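Local coordinates for general secretion pathway protein L (Vibrio parahaemolyticus, PDB 2W7V) that probably serves as an inner-membrane component of the type II secretion system, through a periplasmic domain that forms a dimer, at residues Ser48-Gln51 / Pro52-Ala56. Numbering follows the deposited sequence.
Sequences SDFQ and PFEQA
The N-terminal cap of helix 51-61, reached by a short loop from strand 40-47, brings the carbonyl of Phe50 to Phe53 and Glu54. Phe50 O accepts a weak hydrogen bond from Phe53 N, strongly bent at 122°. A second weak bond reaches it from Glu54 N at 3.3 Å. Gln51 O takes a regular bond from Gln55 N, 3.1 Å long, and the helix runs on from there. Ahead of the turn, Asp49 OD2 caps Gln51 N with a weak bond of 3.4 Å. Pro52 has no N-H to offer, and its ring packs on Val24 and Asp26. Phe53 has CG beside its own N (chi1 -71°), and its ring turns an edge to the backbone, with CD2 3.7 Å from Asp49 O. The ring also reaches Leu71, Val78 and Phe82 of the sheet. On the outer side, Phe50 CD1 lies 4.0 Å from Glu54 CG, the ring and carboxylate planes being 63° apart. Glu54 OE2 forms a salt bridge with Arg57. The carboxylates of Asp49 and Glu54 both sit near the helix start, where they would probably interact favourably with the helix dipole, while Phe53 ties this first turn to the sheet.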
ATOM      1  N   SER A  48     -21.774  -2.759  -2.752  1.00  9.78           N
ATOM      2  CA  SER A  48     -23.115  -2.966  -3.305  1.00 10.16           C
ATOM      3  C   SER A  48     -23.898  -1.651  -3.448  1.00  9.64           C
ATOM      4  O   SER A  48     -24.955  -1.617  -4.059  1.00  8.39           O
ATOM      5  CB  SER A  48     -23.905  -3.928  -2.409  1.00 10.69           C
ATOM      6  OG  SER A  48     -24.128  -3.366  -1.117  1.00 13.14           O
ATOM      7  N   ASP A  49     -23.354  -0.575  -2.894  1.00  9.72           N
ATOM      8  CA  ASP A  49     -24.033   0.714  -2.875  1.00 10.06           C
ATOM      9  C   ASP A  49     -23.061   1.881  -2.761  1.00  9.30           C
ATOM     10  O   ASP A  49     -21.892   1.679  -2.520  1.00  9.63           O
ATOM     11  CB  ASP A  49     -24.995   0.730  -1.686  1.00 10.41           C
ATOM     12  CG  ASP A  49     -25.921   1.920  -1.704  1.00 13.04           C
ATOM     13  OD1 ASP A  49     -26.450   2.294  -2.798  1.00 14.88           O
ATOM     14  OD2 ASP A  49     -26.091   2.498  -0.611  1.00 17.34           O
ATOM     15  N   PHE A  50     -23.555   3.105  -2.899  1.00  9.65           N
ATOM     16  CA  PHE A  50     -22.722   4.321  -2.785  1.00  9.79           C
ATOM     17  C   PHE A  50     -22.364   4.723  -1.337  1.00 10.99           C
ATOM     18  O   PHE A  50     -21.343   5.383  -1.086  1.00 11.40           O
ATOM     19  CB  PHE A  50     -23.431   5.485  -3.480  1.00  9.01           C
ATOM     20  CG  PHE A  50     -24.595   6.070  -2.701  1.00  9.60           C
ATOM     21  CD1 PHE A  50     -24.396   7.122  -1.789  1.00  8.97           C
ATOM     22  CD2 PHE A  50     -25.875   5.597  -2.883  1.00  8.25           C
ATOM     23  CE1 PHE A  50     -25.420   7.635  -1.092  1.00  5.58           C
ATOM     24  CE2 PHE A  50     -26.934   6.138  -2.172  1.00  6.86           C
ATOM     25  CZ  PHE A  50     -26.711   7.139  -1.285  1.00  6.72           C
ATOM     26  N   GLN A  51     -23.196   4.311  -0.388  1.00 11.31           N
ATOM     27  CA  GLN A  51     -23.157   4.838   0.948  1.00 12.71           C
ATOM     28  C   GLN A  51     -21.845   4.533   1.704  1.00 13.29           C
ATOM     29  O   GLN A  51     -21.385   5.381   2.450  1.00 14.06           O
ATOM     30  CB  GLN A  51     -24.353   4.291   1.701  1.00 14.04           C
ATOM     31  CG  GLN A  51     -24.897   5.156   2.750  1.00 18.73           C
ATOM     32  CD  GLN A  51     -26.416   4.988   2.869  1.00 25.33           C
ATOM     33  OE1 GLN A  51     -27.145   5.014   1.862  1.00 29.77           O
ATOM     34  NE2 GLN A  51     -26.899   4.814   4.101  1.00 27.96           N
ATOM     35  N   PRO A  52     -21.276   3.304   1.563  1.00 12.46           N
ATOM     36  CA  PRO A  52     -19.940   3.007   2.027  1.00 12.04           C
ATOM     37  C   PRO A  52     -18.809   3.891   1.518  1.00 12.32           C
ATOM     38  O   PRO A  52     -17.875   4.146   2.269  1.00 11.94           O
ATOM     39  CB  PRO A  52     -19.761   1.544   1.609  1.00 12.13           C
ATOM     40  CG  PRO A  52     -21.144   0.982   1.762  1.00 11.29           C
ATOM     41  CD  PRO A  52     -21.923   2.073   1.064  1.00 12.22           C
ATOM     42  N   PHE A  53     -18.906   4.378   0.280  1.00 12.56           N
ATOM     43  CA  PHE A  53     -17.996   5.393  -0.216  1.00 12.51           C
ATOM     44  C   PHE A  53     -18.098   6.742   0.521  1.00 12.79           C
ATOM     45  O   PHE A  53     -17.082   7.396   0.781  1.00 13.41           O
ATOM     46  CB  PHE A  53     -18.201   5.570  -1.722  1.00 13.21           C
ATOM     47  CG  PHE A  53     -17.704   4.391  -2.530  1.00 14.70           C
ATOM     48  CD1 PHE A  53     -16.384   4.307  -2.909  1.00 15.61           C
ATOM     49  CD2 PHE A  53     -18.554   3.338  -2.873  1.00 14.91           C
ATOM     50  CE1 PHE A  53     -15.923   3.204  -3.645  1.00 14.82           C
ATOM     51  CE2 PHE A  53     -18.075   2.237  -3.593  1.00 14.97           C
ATOM     52  CZ  PHE A  53     -16.778   2.178  -3.976  1.00 12.72           C
ATOM     53  N   GLU A  54     -19.319   7.162   0.844  1.00 12.18           N
ATOM     54  CA  GLU A  54     -19.527   8.349   1.627  1.00 12.32           C
ATOM     55  C   GLU A  54     -18.875   8.219   3.022  1.00 12.76           C
ATOM     56  O   GLU A  54     -18.258   9.160   3.539  1.00 12.59           O
ATOM     57  CB  GLU A  54     -21.027   8.592   1.813  1.00 12.29           C
ATOM     58  CG  GLU A  54     -21.737   9.001   0.572  1.00 12.06           C
ATOM     59  CD  GLU A  54     -21.441  10.420   0.190  1.00 12.56           C
ATOM     60  OE1 GLU A  54     -21.665  11.350   1.021  1.00 14.03           O
ATOM     61  OE2 GLU A  54     -21.024  10.610  -0.970  1.00 11.39           O
ATOM     62  N   GLN A  55     -19.087   7.064   3.643  1.00 12.68           N
ATOM     63  CA  GLN A  55     -18.556   6.782   4.968  1.00 13.25           C
ATOM     64  C   GLN A  55     -17.057   6.732   4.940  1.00 11.85           C
ATOM     65  O   GLN A  55     -16.412   7.269   5.811  1.00 11.41           O
ATOM     66  CB  GLN A  55     -19.094   5.451   5.468  1.00 13.30           C
ATOM     67  CG  GLN A  55     -20.620   5.471   5.567  1.00 15.83           C
ATOM     68  CD  GLN A  55     -21.179   4.241   6.217  1.00 17.96           C
ATOM     69  OE1 GLN A  55     -20.472   3.217   6.373  1.00 23.99           O
ATOM     70  NE2 GLN A  55     -22.475   4.310   6.610  1.00 22.93           N
ATOM     71  N   ALA A  56     -16.504   6.113   3.907  1.00 11.37           N
ATOM     72  CA  ALA A  56     -15.058   6.027   3.746  1.00 12.16           C
ATOM     73  C   ALA A  56     -14.447   7.416   3.496  1.00 12.78           C
ATOM     74  O   ALA A  56     -13.497   7.761   4.161  1.00 13.40           O
ATOM     75  CB  ALA A  56     -14.687   5.056   2.628  1.00 11.37           C
TER